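Local coordinates for alpha,alpha-trehalose-phosphate synthase (UDP-forming) (Burkholderia xenovorans, PDB 5V0T), which is a family 20 glycosyltransferase of the GT-B clan, modelled here with uridine-5'-diphosphate and 6-O-phosphono-alpha-D-glucopyranose bound, at residues Val15-Ala20 with Asp83-Gly88; Gly31-Val36 with Gly45-Trp50; His139-Ile144 with Pro313-Met318. All blocks are in the same frame, centred on the assembly; numbering follows the deposited sequence.

The three contacts illustrate how segments from both domains, on loops and helices, can share a single ligand: all of them touch G6P, and contact 2 also reaches UDP. Contacts 1 and 3 lie closest together, with centres about 6 Å apart, and their strands pair directly, Val15 O lying 2.7 Å from His139 N. Contact 2 has its centre about 12 Å from that of contact 1 and about 14 Å from that of contact 3; it meets contact 3 where Leu32 CD1 packs 3.7 Å from Asp140 CB. Contacts 1 and 3 both bond to the phosphate of G6P, meeting at O2P, while Asp140 of contact 3 holds its sugar hydroxyls.

Contact 1: Val15-Ala20 with Asp83-Gly88; sequences VSNRVA and DQYYRG. With G6P (6-O-phosphono-alpha-D-glucopyranose), chain J.
The shortest polar bond between the two segments runs from Tyr85 OH, the donor, to Asn17 OD1 over 2.8 Å. The hydroxyl does not lie in the amide plane but stands 48° out of it, whereas seen from the tyrosine the oxygen sits at the ring edge, close to the ring plane. With its oxygen committed to Tyr85, the amide turns its nitrogen to the neighbouring tyrosine: Asn17 ND2 comes obliquely to the Tyr86 ring, 3.4 Å from CD1. One buried asparagine thus touches two successive aromatic residues of helix 79-98, which has a wider pi-type turn here. At Asn17 the chain bends away from the direction of strand 12-16; this strand belongs to the sheet of one Rossmann-like half of the GT-B fold, and the loop following it faces the ligand. That bend is tied down by Ser16 OG, which donates to Arg18 O. Arg18 then folds back at chi2 (65°) and chi3 (75°), and this double bend brings the edge of its guanidinium against the phosphate of G6P. Two separate oxygens are gripped there, O3P of G6P by Arg18 NE at 2.9 Å and O1P of G6P by Arg18 NH2, also at 2.9 Å. From the helix side Tyr86 OH donates to the third oxygen, O2P of G6P, at 2.6 Å. The arginine and the tyrosine come near each other as well, Arg18 NH2 lying 3.7 Å from Tyr86 OH. The Tyr86 ring also meets those of Trp50 and Tyr82.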
loop_
_atom_site.group_PDB
_atom_site.type_symbol
_atom_site.label_atom_id
_atom_site.label_comp_id
_atom_site.label_asym_id
_atom_site.label_seq_id
_atom_site.Cartn_x
_atom_site.Cartn_y
_atom_site.Cartn_z
ATOM N N VAL A 15 -9.089 -4.707 12.775
ATOM C CA VAL A 15 -9.038 -6.059 12.226
ATOM C C VAL A 15 -8.352 -5.999 10.863
ATOM O O VAL A 15 -8.800 -5.269 9.975
ATOM C CB VAL A 15 -10.442 -6.669 12.081
ATOM C CG1 VAL A 15 -10.351 -8.099 11.525
ATOM C CG2 VAL A 15 -11.206 -6.630 13.409
ATOM N N SER A 16 -7.287 -6.782 10.688
ATOM C CA SER A 16 -6.616 -6.889 9.393
ATOM C C SER A 16 -5.992 -8.265 9.306
ATOM O O SER A 16 -5.859 -8.968 10.306
ATOM C CB SER A 16 -5.533 -5.814 9.214
ATOM O OG SER A 16 -4.531 -5.979 10.221
ATOM N N ASN A 17 -5.599 -8.658 8.101
ATOM C CA ASN A 17 -4.858 -9.907 7.991
ATOM C C ASN A 17 -3.451 -9.732 8.549
ATOM O O ASN A 17 -3.066 -10.388 9.524
ATOM C CB ASN A 17 -4.790 -10.374 6.535
ATOM C CG ASN A 17 -4.182 -11.760 6.422
ATOM O OD1 ASN A 17 -4.724 -12.726 6.958
ATOM N ND2 ASN A 17 -3.036 -11.856 5.758
ATOM N N ARG A 18 -2.674 -8.846 7.934
ATOM C CA ARG A 18 -1.309 -8.580 8.369
ATOM C C ARG A 18 -1.326 -7.682 9.599
ATOM O O ARG A 18 -1.999 -6.647 9.612
ATOM C CB ARG A 18 -0.511 -7.917 7.240
ATOM C CG ARG A 18 0.953 -7.606 7.627
ATOM C CD ARG A 18 1.728 -8.894 7.869
ATOM N NE ARG A 18 2.059 -9.586 6.623
ATOM C CZ ARG A 18 2.561 -10.816 6.564
ATOM N NH1 ARG A 18 2.751 -11.508 7.688
ATOM N NH2 ARG A 18 2.868 -11.365 5.393
ATOM N N VAL A 19 -0.595 -8.085 10.633
ATOM C CA VAL A 19 -0.488 -7.329 11.872
ATOM C C VAL A 19 0.969 -6.914 12.040
ATOM O O VAL A 19 1.879 -7.677 11.700
ATOM C CB VAL A 19 -0.988 -8.157 13.077
ATOM C CG1 VAL A 19 -0.906 -7.358 14.355
ATOM C CG2 VAL A 19 -2.440 -8.613 12.838
ATOM N N ALA A 20 1.190 -5.706 12.561
ATOM C CA ALA A 20 2.549 -5.185 12.697
ATOM C C ALA A 20 3.400 -6.126 13.548
ATOM O O ALA A 20 2.883 -6.786 14.454
ATOM C CB ALA A 20 2.535 -3.792 13.320
ATOM N N ASP A 83 -3.524 -21.568 2.375
ATOM C CA ASP A 83 -3.487 -21.792 0.931
ATOM C C ASP A 83 -4.753 -21.284 0.246
ATOM O O ASP A 83 -4.678 -20.696 -0.839
ATOM C CB ASP A 83 -3.280 -23.275 0.630
ATOM C CG ASP A 83 -1.841 -23.723 0.838
ATOM O OD1 ASP A 83 -0.924 -22.880 0.744
ATOM O OD2 ASP A 83 -1.627 -24.924 1.094
ATOM N N GLN A 84 -5.924 -21.480 0.860
ATOM C CA GLN A 84 -7.167 -21.150 0.165
ATOM C C GLN A 84 -7.519 -19.679 0.313
ATOM O O GLN A 84 -7.915 -19.024 -0.658
ATOM C CB GLN A 84 -8.324 -22.012 0.685
ATOM C CG GLN A 84 -8.185 -23.483 0.370
ATOM C CD GLN A 84 -9.240 -24.355 1.058
ATOM O OE1 GLN A 84 -10.178 -23.862 1.685
ATOM N NE2 GLN A 84 -9.073 -25.661 0.946
ATOM N N TYR A 85 -7.384 -19.151 1.524
ATOM C CA TYR A 85 -7.855 -17.811 1.842
ATOM C C TYR A 85 -6.830 -16.746 1.463
ATOM O O TYR A 85 -7.179 -15.714 0.871
ATOM C CB TYR A 85 -8.189 -17.755 3.334
ATOM C CG TYR A 85 -7.959 -16.451 4.067
ATOM C CD1 TYR A 85 -8.943 -15.467 4.094
ATOM C CD2 TYR A 85 -6.787 -16.235 4.801
ATOM C CE1 TYR A 85 -8.759 -14.287 4.797
ATOM C CE2 TYR A 85 -6.586 -15.047 5.511
ATOM C CZ TYR A 85 -7.592 -14.085 5.504
ATOM O OH TYR A 85 -7.450 -12.913 6.190
ATOM N N TYR A 86 -5.560 -16.983 1.775
ATOM C CA TYR A 86 -4.538 -15.956 1.596
ATOM C C TYR A 86 -3.789 -16.113 0.277
ATOM O O TYR A 86 -3.850 -15.222 -0.579
ATOM C CB TYR A 86 -3.583 -15.979 2.795
ATOM C CG TYR A 86 -2.368 -15.075 2.684
ATOM C CD1 TYR A 86 -2.437 -13.728 3.029
ATOM C CD2 TYR A 86 -1.148 -15.578 2.251
ATOM C CE1 TYR A 86 -1.308 -12.897 2.932
ATOM C CE2 TYR A 86 -0.023 -14.770 2.158
ATOM C CZ TYR A 86 -0.107 -13.430 2.505
ATOM O OH TYR A 86 1.024 -12.642 2.405
ATOM N N ARG A 87 -3.078 -17.232 0.089
ATOM C CA ARG A 87 -2.408 -17.457 -1.190
ATOM C C ARG A 87 -3.413 -17.614 -2.324
ATOM O O ARG A 87 -3.113 -17.259 -3.469
ATOM C CB ARG A 87 -1.522 -18.705 -1.128
ATOM C CG ARG A 87 -0.232 -18.544 -0.352
ATOM C CD ARG A 87 0.613 -19.820 -0.403
ATOM N NE ARG A 87 1.112 -20.111 -1.738
ATOM C CZ ARG A 87 0.742 -21.159 -2.461
ATOM N NH1 ARG A 87 -0.129 -22.022 -1.963
ATOM N NH2 ARG A 87 1.249 -21.343 -3.676
ATOM N N GLY A 88 -4.599 -18.150 -2.025
ATOM C CA GLY A 88 -5.587 -18.455 -3.037
ATOM C C GLY A 88 -6.417 -17.248 -3.409
ATOM O O GLY A 88 -5.999 -16.432 -4.235
HETATM C C1 G6P J . -0.313 -4.129 0.820
HETATM C C2 G6P J . -1.687 -4.606 1.260
HETATM C C3 G6P J . -1.660 -5.032 2.729
HETATM C C4 G6P J . -0.562 -6.082 2.926
HETATM C C5 G6P J . 0.773 -5.526 2.429
HETATM C C6 G6P J . 1.895 -6.539 2.659
HETATM O O1 G6P J . 0.007 -2.992 1.614
HETATM O O2 G6P J . -2.651 -3.560 1.038
HETATM O O3 G6P J . -2.940 -5.604 3.045
HETATM O O4 G6P J . -0.439 -6.404 4.327
HETATM O O5 G6P J . 0.664 -5.158 1.044
HETATM O O6 G6P J . 1.562 -7.791 2.034
HETATM P P G6P J . 1.507 -9.133 2.924
HETATM O O1P G6P J . 2.936 -9.474 3.261
HETATM O O2P G6P J . 0.805 -10.127 2.041
HETATM O O3P G6P J . 0.710 -8.752 4.152
#

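Contact 2: Gly31-Val36 with Gly45-Trp50; sequences GLAVGV and GMWFGW. With UDP (uridine-5'-diphosphate), chain I; G6P (6-O-phosphono-alpha-D-glucopyranose), chain J.
Trp47 and Val36 meet because each sets a gamma carbon anti to its own backbone nitrogen: CG in Trp47 (chi1 -165°) and CG1 in Val36 (chi1 170°). The tryptophan thereby sends its indole out of strand 45-48 toward helix 31-43, and the valine methyl settles over one face of it. Strand 12-16, this helix and strand 45-48 form a beta-alpha-beta crossover, the repeating element of a Rossmann-like sheet, with the two parallel strands adjacent. Segment 31-36 of the helix runs nearly antiparallel to strand 45-48, with axes 12.3 Å apart at closest approach, and Trp47 spans much of that separation. Val36 CG1 makes a CH-pi contact, 3.9 Å from the centroid of the six-membered ring of Trp47 and only 15° off the ring normal. The rim of the same ring is met by other helix residues: Ala33 O lies near its plane, 3.6 Å from Trp47 CH2, and Leu32 CD2 approaches Trp47 CZ2 at 4.3 Å, again at the edge. At the far end of the indole Trp47 NE1 is hydrogen-bonded to Ser16 OG, which ties the side chain to the adjacent strand and probably helps fix the rotation of the ring. Tyr37 and Leu40, further along the helix, also touch Trp47. The first turn of the helix also borders both ligands. Leu32 lays CD1 3.5 Å from O3 of G6P, and Val34 CG2 comes equally near O3' of UDP. Right at the helix start, the backbone Gly31 N donates to a phosphate oxygen of UDP, O1B, at 2.8 Å.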
loop_
_atom_site.group_PDB
_atom_site.type_symbol
_atom_site.label_atom_id
_atom_site.label_comp_id
_atom_site.label_asym_id
_atom_site.label_seq_id
_atom_site.Cartn_x
_atom_site.Cartn_y
_atom_site.Cartn_z
ATOM N N GLY A 31 2.460 -1.185 3.552
ATOM C CA GLY A 31 1.976 0.081 4.076
ATOM C C GLY A 31 0.771 -0.030 4.992
ATOM O O GLY A 31 0.543 0.856 5.830
ATOM N N LEU A 32 -0.025 -1.092 4.853
ATOM C CA LEU A 32 -1.124 -1.288 5.794
ATOM C C LEU A 32 -0.601 -1.348 7.227
ATOM O O LEU A 32 -1.065 -0.608 8.105
ATOM C CB LEU A 32 -1.931 -2.558 5.450
ATOM C CG LEU A 32 -3.110 -2.888 6.389
ATOM C CD1 LEU A 32 -4.213 -3.650 5.665
ATOM C CD2 LEU A 32 -2.699 -3.663 7.696
ATOM N N ALA A 33 0.373 -2.224 7.487
ATOM C CA ALA A 33 0.850 -2.392 8.856
ATOM C C ALA A 33 1.454 -1.099 9.385
ATOM O O ALA A 33 1.276 -0.751 10.562
ATOM C CB ALA A 33 1.878 -3.528 8.929
ATOM N N VAL A 34 2.173 -0.373 8.524
ATOM C CA VAL A 34 2.793 0.882 8.928
ATOM C C VAL A 34 1.722 1.917 9.263
ATOM O O VAL A 34 1.754 2.554 10.325
ATOM C CB VAL A 34 3.741 1.390 7.826
ATOM C CG1 VAL A 34 4.134 2.845 8.092
ATOM C CG2 VAL A 34 4.997 0.518 7.756
ATOM N N GLY A 35 0.760 2.096 8.367
ATOM C CA GLY A 35 -0.212 3.157 8.556
ATOM C C GLY A 35 -1.178 2.865 9.684
ATOM O O GLY A 35 -1.506 3.753 10.471
ATOM N N VAL A 36 -1.654 1.618 9.773
ATOM C CA VAL A 36 -2.585 1.260 10.839
ATOM C C VAL A 36 -1.925 1.425 12.204
ATOM O O VAL A 36 -2.540 1.946 13.146
ATOM C CB VAL A 36 -3.125 -0.168 10.628
ATOM C CG1 VAL A 36 -3.887 -0.633 11.860
ATOM C CG2 VAL A 36 -4.032 -0.210 9.424
ATOM N N GLY A 45 -6.059 0.717 21.721
ATOM C CA GLY A 45 -7.125 -0.157 21.273
ATOM C C GLY A 45 -6.626 -1.571 21.099
ATOM O O GLY A 45 -5.645 -1.984 21.718
ATOM N N MET A 46 -7.325 -2.319 20.259
ATOM C CA MET A 46 -6.996 -3.707 19.981
ATOM C C MET A 46 -6.690 -3.863 18.504
ATOM O O MET A 46 -7.356 -3.259 17.654
ATOM C CB MET A 46 -8.142 -4.652 20.365
ATOM C CG MET A 46 -7.941 -6.087 19.912
ATOM S SD MET A 46 -9.248 -7.189 20.517
ATOM C CE MET A 46 -8.791 -7.312 22.243
ATOM N N TRP A 47 -5.670 -4.665 18.207
ATOM C CA TRP A 47 -5.332 -5.045 16.841
ATOM C C TRP A 47 -5.453 -6.563 16.755
ATOM O O TRP A 47 -4.654 -7.291 17.350
ATOM C CB TRP A 47 -3.931 -4.556 16.461
ATOM C CG TRP A 47 -3.668 -4.597 14.969
ATOM C CD1 TRP A 47 -4.399 -5.255 14.019
ATOM C CD2 TRP A 47 -2.601 -3.945 14.271
ATOM N NE1 TRP A 47 -3.841 -5.060 12.774
ATOM C CE2 TRP A 47 -2.736 -4.262 12.906
ATOM C CE3 TRP A 47 -1.531 -3.145 14.676
ATOM C CZ2 TRP A 47 -1.852 -3.786 11.934
ATOM C CZ3 TRP A 47 -0.653 -2.668 13.713
ATOM C CH2 TRP A 47 -0.819 -2.994 12.358
ATOM N N PHE A 48 -6.467 -7.028 16.033
ATOM C CA PHE A 48 -6.752 -8.443 15.845
ATOM C C PHE A 48 -6.393 -8.857 14.425
ATOM O O PHE A 48 -6.755 -8.165 13.464
ATOM C CB PHE A 48 -8.238 -8.722 16.110
ATOM C CG PHE A 48 -8.684 -10.106 15.731
ATOM C CD1 PHE A 48 -8.616 -11.139 16.652
ATOM C CD2 PHE A 48 -9.213 -10.364 14.470
ATOM C CE1 PHE A 48 -9.051 -12.417 16.318
ATOM C CE2 PHE A 48 -9.640 -11.635 14.124
ATOM C CZ PHE A 48 -9.561 -12.666 15.050
ATOM N N GLY A 49 -5.723 -10.000 14.284
ATOM C CA GLY A 49 -5.479 -10.521 12.949
ATOM C C GLY A 49 -4.565 -11.732 12.956
ATOM O O GLY A 49 -4.398 -12.406 13.973
ATOM N N TRP A 50 -4.003 -12.008 11.787
ATOM C CA TRP A 50 -3.118 -13.148 11.602
ATOM C C TRP A 50 -1.759 -12.889 12.249
ATOM O O TRP A 50 -1.200 -11.795 12.139
ATOM C CB TRP A 50 -2.973 -13.424 10.100
ATOM C CG TRP A 50 -2.068 -14.543 9.689
ATOM C CD1 TRP A 50 -1.953 -15.782 10.259
ATOM C CD2 TRP A 50 -1.161 -14.522 8.584
ATOM N NE1 TRP A 50 -1.020 -16.534 9.572
ATOM C CE2 TRP A 50 -0.525 -15.784 8.538
ATOM C CE3 TRP A 50 -0.824 -13.554 7.626
ATOM C CZ2 TRP A 50 0.428 -16.109 7.566
ATOM C CZ3 TRP A 50 0.127 -13.882 6.652
ATOM C CH2 TRP A 50 0.750 -15.144 6.643
HETATM N N1 UDP I . 9.025 -0.630 3.994
HETATM C C2 UDP I . 9.841 -1.017 5.044
HETATM N N3 UDP I . 10.934 -1.754 4.690
HETATM C C4 UDP I . 11.297 -2.135 3.416
HETATM C C5 UDP I . 10.406 -1.692 2.376
HETATM C C6 UDP I . 9.328 -0.959 2.692
HETATM O O2 UDP I . 9.604 -0.739 6.207
HETATM O O4 UDP I . 12.326 -2.802 3.255
HETATM C "C1'" UDP I . 7.841 0.172 4.320
HETATM C "C2'" UDP I . 7.847 1.557 3.678
HETATM O "O2'" UDP I . 8.581 2.459 4.489
HETATM C "C3'" UDP I . 6.349 1.867 3.642
HETATM C "C4'" UDP I . 5.729 0.489 3.379
HETATM O "O4'" UDP I . 6.706 -0.484 3.805
HETATM O "O3'" UDP I . 5.861 2.379 4.878
HETATM C "C5'" UDP I . 5.334 0.220 1.952
HETATM O "O5'" UDP I . 4.036 0.811 1.748
HETATM P PA UDP I . 3.557 1.272 0.312
HETATM O O1A UDP I . 4.634 2.070 -0.394
HETATM O O2A UDP I . 2.255 1.958 0.493
HETATM O O3A UDP I . 3.379 -0.060 -0.520
HETATM P PB UDP I . 2.840 -1.517 -0.206
HETATM O O1B UDP I . 1.755 -1.286 0.850
HETATM O O2B UDP I . 2.183 -1.930 -1.541
HETATM O O3B UDP I . 3.929 -2.423 0.234
HETATM C C1 G6P J . -0.313 -4.129 0.820
HETATM C C2 G6P J . -1.687 -4.606 1.260
HETATM C C3 G6P J . -1.660 -5.032 2.729
HETATM C C4 G6P J . -0.562 -6.082 2.926
HETATM C C5 G6P J . 0.773 -5.526 2.429
HETATM C C6 G6P J . 1.895 -6.539 2.659
HETATM O O1 G6P J . 0.007 -2.992 1.614
HETATM O O2 G6P J . -2.651 -3.560 1.038
HETATM O O3 G6P J . -2.940 -5.604 3.045
HETATM O O4 G6P J . -0.439 -6.404 4.327
HETATM O O5 G6P J . 0.664 -5.158 1.044
HETATM O O6 G6P J . 1.562 -7.791 2.034
HETATM P P G6P J . 1.507 -9.133 2.924
HETATM O O1P G6P J . 2.936 -9.474 3.261
HETATM O O2P G6P J . 0.805 -10.127 2.041
HETATM O O3P G6P J . 0.710 -8.752 4.152
#

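Contact 3: His139-Ile144 with Pro313-Met318; sequences HDYHLI and PTRADM. With G6P (6-O-phosphono-alpha-D-glucopyranose), chain J.
Contact between these segments is a small, buried meeting of two loops across the cleft of the fold, one following strand 135-139 of the mixed sheet and the other following strand 305-310 of the six-stranded parallel sheet. Its direct part is a single approach: Tyr141 OH lies over one face of the Arg315 guanidinium, 3.2 Å from NH2, with ring and guanidinium planes 66° apart. The angle is too poor for a hydrogen bond, and the hydroxyl finds its partner in Asn91. Tyr141 reaches the arginine with CG wedged between the backbone nitrogen and the carbonyl carbon (chi1 54°). Arg315 comes from the opposite direction on a chain stretched out from CG to NE, which carries its nitrogens to the ligand. Arg315 NE donates to O2P of G6P at 3.0 Å, while at the edge of the guanidinium Arg315 NH2 donates to the bridging O6, also at 3.0 Å and with a fairly straight angle of 154°. Tyr321 takes the remaining nitrogen, NH1, and Trp95 adds a cation-pi contact. The other loop receives the sugar. Asp140 OD2 accepts from both O3 and O2 of G6P, each at 2.6 Å, so that one carboxylate oxygen bridges two adjacent hydroxyls; Asp140 OD1 is meanwhile held by the backbone of His164. Beside Tyr141, whose ring face it partly covers, His142 turns a ring edge to G6P, with His142 CE1 3.6 Å from O3. Loops from two facing domains closing on one ligand in this way are characteristic of the interdomain cleft of GT-B glycosyltransferases.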
loop_
_atom_site.group_PDB
_atom_site.type_symbol
_atom_site.label_atom_id
_atom_site.label_comp_id
_atom_site.label_asym_id
_atom_site.label_seq_id
_atom_site.Cartn_x
_atom_site.Cartn_y
_atom_site.Cartn_z
ATOM N N HIS A 139 -9.831 -3.851 7.898
ATOM C CA HIS A 139 -8.934 -3.325 6.869
ATOM C C HIS A 139 -8.612 -4.366 5.800
ATOM O O HIS A 139 -8.051 -5.424 6.107
ATOM C CB HIS A 139 -7.637 -2.804 7.497
ATOM C CG HIS A 139 -7.840 -1.553 8.297
ATOM N ND1 HIS A 139 -7.485 -0.305 7.831
ATOM C CD2 HIS A 139 -8.429 -1.351 9.501
ATOM C CE1 HIS A 139 -7.820 0.610 8.725
ATOM N NE2 HIS A 139 -8.395 0.002 9.747
ATOM N N ASP A 140 -8.977 -4.046 4.551
ATOM C CA ASP A 140 -8.395 -4.536 3.293
ATOM C C ASP A 140 -9.032 -5.802 2.734
ATOM O O ASP A 140 -9.911 -6.412 3.349
ATOM C CB ASP A 140 -6.875 -4.738 3.404
ATOM C CG ASP A 140 -6.138 -4.127 2.212
ATOM O OD1 ASP A 140 -6.834 -3.516 1.374
ATOM O OD2 ASP A 140 -4.893 -4.233 2.107
ATOM N N TYR A 141 -8.585 -6.183 1.533
ATOM C CA TYR A 141 -9.337 -7.069 0.657
ATOM C C TYR A 141 -9.488 -8.494 1.192
ATOM O O TYR A 141 -10.404 -9.201 0.759
ATOM C CB TYR A 141 -8.656 -7.100 -0.708
ATOM C CG TYR A 141 -7.188 -7.466 -0.642
ATOM C CD1 TYR A 141 -6.212 -6.520 -0.325
ATOM C CD2 TYR A 141 -6.776 -8.755 -0.935
ATOM C CE1 TYR A 141 -4.866 -6.866 -0.276
ATOM C CE2 TYR A 141 -5.446 -9.103 -0.901
ATOM C CZ TYR A 141 -4.493 -8.164 -0.568
ATOM O OH TYR A 141 -3.165 -8.546 -0.566
ATOM N N HIS A 142 -8.610 -8.940 2.102
ATOM C CA HIS A 142 -8.746 -10.283 2.666
ATOM C C HIS A 142 -10.053 -10.449 3.415
ATOM O O HIS A 142 -10.547 -11.574 3.574
ATOM C CB HIS A 142 -7.600 -10.585 3.638
ATOM C CG HIS A 142 -6.261 -10.140 3.158
ATOM N ND1 HIS A 142 -5.853 -8.821 3.201
ATOM C CD2 HIS A 142 -5.224 -10.840 2.638
ATOM C CE1 HIS A 142 -4.633 -8.726 2.706
ATOM N NE2 HIS A 142 -4.226 -9.936 2.363
ATOM N N LEU A 143 -10.616 -9.351 3.903
ATOM C CA LEU A 143 -11.644 -9.401 4.941
ATOM C C LEU A 143 -12.957 -8.762 4.484
ATOM O O LEU A 143 -13.764 -8.325 5.306
ATOM C CB LEU A 143 -11.108 -8.753 6.225
ATOM C CG LEU A 143 -9.884 -9.487 6.792
ATOM C CD1 LEU A 143 -9.241 -8.687 7.904
ATOM C CD2 LEU A 143 -10.285 -10.870 7.301
ATOM N N ILE A 144 -13.193 -8.734 3.172
ATOM C CA ILE A 144 -14.457 -8.227 2.617
ATOM C C ILE A 144 -15.684 -8.904 3.238
ATOM O O ILE A 144 -16.663 -8.198 3.525
ATOM C CB ILE A 144 -14.454 -8.355 1.087
ATOM C CG1 ILE A 144 -13.488 -7.317 0.484
ATOM C CG2 ILE A 144 -15.887 -8.207 0.494
ATOM C CD1 ILE A 144 -13.150 -7.556 -1.015
ATOM N N PRO A 313 11.619 -9.243 -0.742
ATOM C CA PRO A 313 10.719 -10.353 -1.062
ATOM C C PRO A 313 9.319 -10.076 -0.545
ATOM O O PRO A 313 9.132 -9.474 0.517
ATOM C CB PRO A 313 11.346 -11.545 -0.325
ATOM C CG PRO A 313 12.773 -11.116 -0.032
ATOM C CD PRO A 313 12.717 -9.651 0.158
ATOM N N THR A 314 8.339 -10.541 -1.304
ATOM C CA THR A 314 6.954 -10.509 -0.874
ATOM C C THR A 314 6.262 -11.736 -1.454
ATOM O O THR A 314 6.489 -12.085 -2.613
ATOM C CB THR A 314 6.283 -9.206 -1.330
ATOM O OG1 THR A 314 4.925 -9.178 -0.888
ATOM C CG2 THR A 314 6.319 -9.068 -2.851
ATOM N N ARG A 315 5.454 -12.413 -0.641
ATOM C CA ARG A 315 4.584 -13.490 -1.139
ATOM C C ARG A 315 5.365 -14.491 -2.007
ATOM O O ARG A 315 4.929 -14.909 -3.083
ATOM C CB ARG A 315 3.392 -12.887 -1.892
ATOM C CG ARG A 315 2.538 -11.971 -1.002
ATOM C CD ARG A 315 1.547 -11.059 -1.764
ATOM N NE ARG A 315 1.076 -9.967 -0.907
ATOM C CZ ARG A 315 0.357 -8.930 -1.331
ATOM N NH1 ARG A 315 -0.016 -8.839 -2.610
ATOM N NH2 ARG A 315 0.006 -7.977 -0.472
ATOM N N ALA A 316 6.545 -14.883 -1.519
ATOM C CA ALA A 316 7.512 -15.563 -2.376
ATOM C C ALA A 316 7.124 -16.995 -2.710
ATOM O O ALA A 316 7.737 -17.579 -3.610
ATOM C CB ALA A 316 8.906 -15.547 -1.729
ATOM N N ASP A 317 6.136 -17.575 -2.026
ATOM C CA ASP A 317 5.706 -18.933 -2.326
ATOM C C ASP A 317 4.659 -18.976 -3.433
ATOM O O ASP A 317 4.019 -20.012 -3.640
ATOM C CB ASP A 317 5.206 -19.633 -1.057
ATOM C CG ASP A 317 4.109 -18.857 -0.332
ATOM O OD1 ASP A 317 3.628 -17.846 -0.862
ATOM O OD2 ASP A 317 3.731 -19.261 0.788
ATOM N N MET A 318 4.491 -17.878 -4.165
ATOM C CA MET A 318 3.540 -17.784 -5.258
ATOM C C MET A 318 4.293 -17.674 -6.574
ATOM O O MET A 318 5.214 -16.860 -6.698
ATOM C CB MET A 318 2.610 -16.591 -5.069
ATOM C CG MET A 318 1.616 -16.824 -3.951
ATOM S SD MET A 318 0.539 -15.421 -3.821
ATOM C CE MET A 318 -0.609 -15.768 -5.165
HETATM C C1 G6P J . -0.313 -4.129 0.820
HETATM C C2 G6P J . -1.687 -4.606 1.260
HETATM C C3 G6P J . -1.660 -5.032 2.729
HETATM C C4 G6P J . -0.562 -6.082 2.926
HETATM C C5 G6P J . 0.773 -5.526 2.429
HETATM C C6 G6P J . 1.895 -6.539 2.659
HETATM O O1 G6P J . 0.007 -2.992 1.614
HETATM O O2 G6P J . -2.651 -3.560 1.038
HETATM O O3 G6P J . -2.940 -5.604 3.045
HETATM O O4 G6P J . -0.439 -6.404 4.327
HETATM O O5 G6P J . 0.664 -5.158 1.044
HETATM O O6 G6P J . 1.562 -7.791 2.034
HETATM P P G6P J . 1.507 -9.133 2.924
HETATM O O1P G6P J . 2.936 -9.474 3.261
HETATM O O2P G6P J . 0.805 -10.127 2.041
HETATM O O3P G6P J . 0.710 -8.752 4.152
#